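Dextranase (Pseudarthrobacter oxydans, PDB 6NZS) hydrolyses internal alpha-1,6-glucosidic linkages in dextran, as an endo-acting member of glycoside hydrolase family 49. Local coordinates at residues A[553-556]-A[562-565]; A[202-207]-A[229-234]. One frame throughout, in Å; residues are numbered along the deposited sequence.

The two contacts sit near opposite ends of the parallel beta-helix of this family 49 enzyme, each joining a loop to one of its strands or to a strand at its margin. Contact 2 comes first along the chain: residues 202-207, just after helix 196-202, rest on strand 229-232, among the early coils. Contact 1 belongs to the last part of the chain, where residues 553-556 meet the loop residues 562-565. Their centres are about 53 Å apart and their nearest atoms about 38 Å, so they do not touch; they lie on opposite sides of the chain's centre. Their chemistry differs as well: contact 1 is made by two hydrogen bonds from a single amide, contact 2 by apolar packing around a proline.

Contact 1. Residues A[553-556]-A[562-565]; sequences GGEV and DNWA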
loop_
_atom_site.group_PDB
_atom_site.type_symbol
_atom_site.label_atom_id
_atom_site.label_comp_id
_atom_site.label_asym_id
_atom_site.label_seq_id
_atom_site.Cartn_x
_atom_site.Cartn_y
_atom_site.Cartn_z
ATOM N N GLY A 553 7.630 -14.127 -17.647
ATOM C CA GLY A 553 8.549 -13.767 -18.717
ATOM C C GLY A 553 7.893 -13.688 -20.079
ATOM O O GLY A 553 8.565 -13.893 -21.100
ATOM N N GLY A 554 6.588 -13.415 -20.121
ATOM C CA GLY A 554 5.850 -13.334 -21.360
ATOM C C GLY A 554 5.259 -14.636 -21.855
ATOM O O GLY A 554 4.473 -14.611 -22.811
ATOM N N GLU A 555 5.591 -15.767 -21.240
ATOM C CA GLU A 555 5.105 -17.068 -21.681
ATOM C C GLU A 555 3.895 -17.461 -20.843
ATOM O O GLU A 555 3.981 -17.523 -19.614
ATOM C CB GLU A 555 6.206 -18.122 -21.544
ATOM C CG GLU A 555 5.755 -19.533 -21.905
ATOM C CD GLU A 555 6.887 -20.550 -21.866
ATOM O OE1 GLU A 555 8.041 -20.200 -22.201
ATOM O OE2 GLU A 555 6.618 -21.711 -21.510
ATOM N N VAL A 556 2.777 -17.758 -21.506
ATOM C CA VAL A 556 1.554 -18.124 -20.797
ATOM C C VAL A 556 1.655 -19.557 -20.290
ATOM O O VAL A 556 2.044 -20.471 -21.030
ATOM C CB VAL A 556 0.319 -17.931 -21.691
ATOM C CG1 VAL A 556 -0.931 -18.427 -20.977
ATOM C CG2 VAL A 556 0.170 -16.470 -22.069
ATOM N N ASP A 562 2.732 -28.243 -20.873
ATOM C CA ASP A 562 3.895 -28.850 -20.219
ATOM C C ASP A 562 4.858 -27.806 -19.645
ATOM O O ASP A 562 6.072 -28.015 -19.600
ATOM C CB ASP A 562 4.622 -29.829 -21.153
ATOM C CG ASP A 562 5.504 -30.814 -20.405
ATOM O OD1 ASP A 562 5.192 -31.148 -19.242
ATOM O OD2 ASP A 562 6.515 -31.260 -20.991
ATOM N N ASN A 563 4.325 -26.667 -19.190
ATOM C CA ASN A 563 5.148 -25.616 -18.599
ATOM C C ASN A 563 4.587 -25.135 -17.264
ATOM O O ASN A 563 4.910 -24.023 -16.829
ATOM C CB ASN A 563 5.312 -24.440 -19.568
ATOM C CG ASN A 563 4.002 -23.716 -19.835
ATOM O OD1 ASN A 563 2.946 -24.148 -19.376
ATOM N ND2 ASN A 563 4.065 -22.608 -20.561
ATOM N N TRP A 564 3.761 -25.948 -16.599
ATOM C CA TRP A 564 2.973 -25.493 -15.460
ATOM C C TRP A 564 3.449 -26.004 -14.108
ATOM O O TRP A 564 3.161 -25.358 -13.096
ATOM C CB TRP A 564 1.487 -25.881 -15.638
ATOM C CG TRP A 564 1.285 -27.365 -15.744
ATOM C CD1 TRP A 564 1.263 -28.106 -16.886
ATOM C CD2 TRP A 564 1.117 -28.284 -14.661
ATOM N NE1 TRP A 564 1.083 -29.437 -16.582
ATOM C CE2 TRP A 564 0.992 -29.574 -15.223
ATOM C CE3 TRP A 564 1.041 -28.145 -13.272
ATOM C CZ2 TRP A 564 0.807 -30.714 -14.442
ATOM C CZ3 TRP A 564 0.868 -29.277 -12.498
ATOM C CH2 TRP A 564 0.752 -30.547 -13.086
ATOM N N ALA A 565 4.146 -27.139 -14.050
ATOM C CA ALA A 565 4.317 -27.847 -12.788
ATOM C C ALA A 565 5.367 -27.180 -11.891
ATOM O O ALA A 565 5.984 -26.167 -12.248
ATOM C CB ALA A 565 4.598 -29.328 -13.042
#
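Asn-563 reaches across to Glu-555 and Val-556 with its amide nitrogen, and the two hydrogen bonds from that atom make the contact. Strand 555-556 runs antiparallel to strand 545-552 just before it, and the asparagine ties the following loop, which leads to strand 582-585, back onto this hairpin-like return. At the start of the side chain, CB of Asn-563 lies 3.6 Å from OE2 of Glu-555. The next atom, CG, sits between the backbone N and the carbonyl carbon (chi1 66°), which directs the amide at the strand. At one branch of the tip, OD1 accepts a hydrogen bond from the backbone N of Glu-558. The other branch, ND2, gives a nearly straight bond of 2.9 Å to OE2 of Glu-555, taken on the anti lone pair, and a second of 3.0 Å to the backbone O of Val-556. Asparagine suits the place because one short flat group thus serves three partners; Glu-555, because its extended chain carries a carboxylate oxygen from strand to loop, turned only 18° from the amide plane. Replaced by an alanine, Asn-563 would probably leave the Val-556 carbonyl and the Glu-555 carboxylate without their shared donor, and the Glu-558 N-H without its acceptor. With both branches engaged, the buried amide is fixed in its rotation, and the N-H directed at Glu-555 probably offsets a little of its negative charge.

Contact 2. Residues A[202-207]-A[229-234]; sequences LVPTEE and IIYFKP
The ring of Tyr-231 meets Pro-204 along one side: the proline O lies at the ring edge, in the ring plane, 3.7 Å from CE2, while the proline CG comes within 3.7 Å of CD2. The setting is a parallel beta-helix, where strand 229-232 runs between strands 211-212 and 253-256 of neighbouring coils; the segment after helix 196-202 lies across it, probably on the outer face, since Ile-230 points away from that segment. The same ring also meets those of Tyr-213 and Tyr-255, with planes inclined at roughly 50° to 55°. CB of Tyr-231 already points toward the loop, and CG anti to the backbone N (chi1 -173°) brings the CD2-CE2 edge to the proline. Two residues earlier, Ile-229 points the same way, as alternation in a strand requires, its CD1 lying 4.2 Å from CB of Pro-204. A proline suits the spot: its compact ring is apolar and rigid, and it also packs on Trp-253 and Tyr-255. Just beyond it, Thr-205 starts an ST turn, its OG1 accepting from the backbone N of Glu-207 at 3.1 Å. The closer isoleucine branch is the CG2 methyl of Ile-229, which stands 4.0 Å from CG of Pro-204.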
loop_
_atom_site.group_PDB
_atom_site.type_symbol
_atom_site.label_atom_id
_atom_site.label_comp_id
_atom_site.label_asym_id
_atom_site.label_seq_id
_atom_site.Cartn_x
_atom_site.Cartn_y
_atom_site.Cartn_z
ATOM N N LEU A 202 -15.663 16.992 -1.572
ATOM C CA LEU A 202 -14.373 16.608 -1.005
ATOM C C LEU A 202 -13.635 17.733 -0.297
ATOM O O LEU A 202 -12.640 17.460 0.388
ATOM C CB LEU A 202 -13.469 16.029 -2.107
ATOM C CG LEU A 202 -14.035 14.766 -2.754
ATOM C CD1 LEU A 202 -13.250 14.430 -4.020
ATOM C CD2 LEU A 202 -13.999 13.604 -1.787
ATOM N N VAL A 203 -14.076 18.980 -0.438
ATOM C CA VAL A 203 -13.420 20.115 0.205
ATOM C C VAL A 203 -14.469 20.896 0.984
ATOM O O VAL A 203 -15.366 21.497 0.375
ATOM C CB VAL A 203 -12.731 21.027 -0.822
ATOM C CG1 VAL A 203 -12.053 22.199 -0.110
ATOM C CG2 VAL A 203 -11.713 20.240 -1.652
ATOM N N PRO A 204 -14.384 20.950 2.309
ATOM C CA PRO A 204 -15.433 21.627 3.077
ATOM C C PRO A 204 -15.354 23.135 2.930
ATOM O O PRO A 204 -14.289 23.715 2.698
ATOM C CB PRO A 204 -15.159 21.191 4.523
ATOM C CG PRO A 204 -13.740 20.777 4.562
ATOM C CD PRO A 204 -13.315 20.404 3.165
ATOM N N THR A 205 -16.520 23.764 3.021
ATOM C CA THR A 205 -16.630 25.207 3.173
ATOM C C THR A 205 -17.427 25.488 4.437
ATOM O O THR A 205 -17.947 24.579 5.086
ATOM C CB THR A 205 -17.330 25.857 1.971
ATOM O OG1 THR A 205 -18.734 25.592 2.044
ATOM C CG2 THR A 205 -16.781 25.322 0.659
ATOM N N GLU A 206 -17.529 26.776 4.775
ATOM C CA GLU A 206 -18.321 27.178 5.930
ATOM C C GLU A 206 -19.785 26.784 5.794
ATOM O O GLU A 206 -20.503 26.752 6.800
ATOM C CB GLU A 206 -18.204 28.687 6.152
ATOM C CG GLU A 206 -16.803 29.163 6.524
ATOM C CD GLU A 206 -16.452 28.889 7.977
ATOM O OE1 GLU A 206 -15.248 28.920 8.320
ATOM O OE2 GLU A 206 -17.379 28.640 8.778
ATOM N N GLU A 207 -20.248 26.492 4.578
ATOM C CA GLU A 207 -21.601 25.990 4.385
ATOM C C GLU A 207 -21.735 24.507 4.696
ATOM O O GLU A 207 -22.860 24.016 4.823
ATOM C CB GLU A 207 -22.070 26.278 2.957
ATOM C CG GLU A 207 -22.125 27.762 2.632
ATOM C CD GLU A 207 -23.044 28.068 1.473
ATOM O OE1 GLU A 207 -23.176 27.205 0.577
ATOM O OE2 GLU A 207 -23.636 29.169 1.462
ATOM N N ILE A 229 -16.417 19.861 11.754
ATOM C CA ILE A 229 -15.368 19.650 10.764
ATOM C C ILE A 229 -14.060 20.155 11.350
ATOM O O ILE A 229 -14.009 21.255 11.911
ATOM C CB ILE A 229 -15.687 20.423 9.469
ATOM C CG1 ILE A 229 -17.020 19.961 8.876
ATOM C CG2 ILE A 229 -14.539 20.310 8.455
ATOM C CD1 ILE A 229 -17.606 20.939 7.889
ATOM N N ILE A 230 -12.998 19.364 11.212
ATOM C CA ILE A 230 -11.653 19.792 11.572
ATOM C C ILE A 230 -10.892 19.983 10.270
ATOM O O ILE A 230 -10.736 19.033 9.491
ATOM C CB ILE A 230 -10.955 18.788 12.498
ATOM C CG1 ILE A 230 -11.785 18.567 13.767
ATOM C CG2 ILE A 230 -9.562 19.294 12.851
ATOM C CD1 ILE A 230 -11.297 17.426 14.635
ATOM N N TYR A 231 -10.442 21.213 10.026
ATOM C CA TYR A 231 -9.873 21.629 8.747
ATOM C C TYR A 231 -8.434 22.047 9.004
ATOM O O TYR A 231 -8.190 23.056 9.672
ATOM C CB TYR A 231 -10.688 22.806 8.217
ATOM C CG TYR A 231 -10.363 23.303 6.820
ATOM C CD1 TYR A 231 -9.103 23.793 6.494
ATOM C CD2 TYR A 231 -11.347 23.321 5.836
ATOM C CE1 TYR A 231 -8.828 24.265 5.224
ATOM C CE2 TYR A 231 -11.077 23.786 4.566
ATOM C CZ TYR A 231 -9.816 24.256 4.269
ATOM O OH TYR A 231 -9.544 24.728 2.997
ATOM N N PHE A 232 -7.481 21.278 8.474
ATOM C CA PHE A 232 -6.062 21.593 8.616
ATOM C C PHE A 232 -5.623 22.393 7.396
ATOM O O PHE A 232 -5.524 21.852 6.289
ATOM C CB PHE A 232 -5.224 20.325 8.751
ATOM C CG PHE A 232 -5.384 19.625 10.068
ATOM C CD1 PHE A 232 -6.372 18.667 10.242
ATOM C CD2 PHE A 232 -4.524 19.901 11.124
ATOM C CE1 PHE A 232 -6.517 18.012 11.453
ATOM C CE2 PHE A 232 -4.660 19.239 12.342
ATOM C CZ PHE A 232 -5.658 18.297 12.502
ATOM N N LYS A 233 -5.371 23.681 7.595
ATOM C CA LYS A 233 -4.829 24.519 6.544
ATOM C C LYS A 233 -3.394 24.091 6.254
ATOM O O LYS A 233 -2.787 23.356 7.039
ATOM C CB LYS A 233 -4.869 25.985 6.988
ATOM C CG LYS A 233 -6.278 26.563 7.039
ATOM C CD LYS A 233 -6.276 28.069 7.260
ATOM C CE LYS A 233 -5.856 28.430 8.670
ATOM N NZ LYS A 233 -5.847 29.911 8.881
ATOM N N PRO A 234 -2.828 24.527 5.130
ATOM C CA PRO A 234 -1.416 24.221 4.870
ATOM C C PRO A 234 -0.557 24.661 6.048
ATOM O O PRO A 234 -0.773 25.726 6.636
ATOM C CB PRO A 234 -1.105 25.018 3.598
ATOM C CG PRO A 234 -2.420 25.136 2.912
ATOM C CD PRO A 234 -3.443 25.275 4.015
#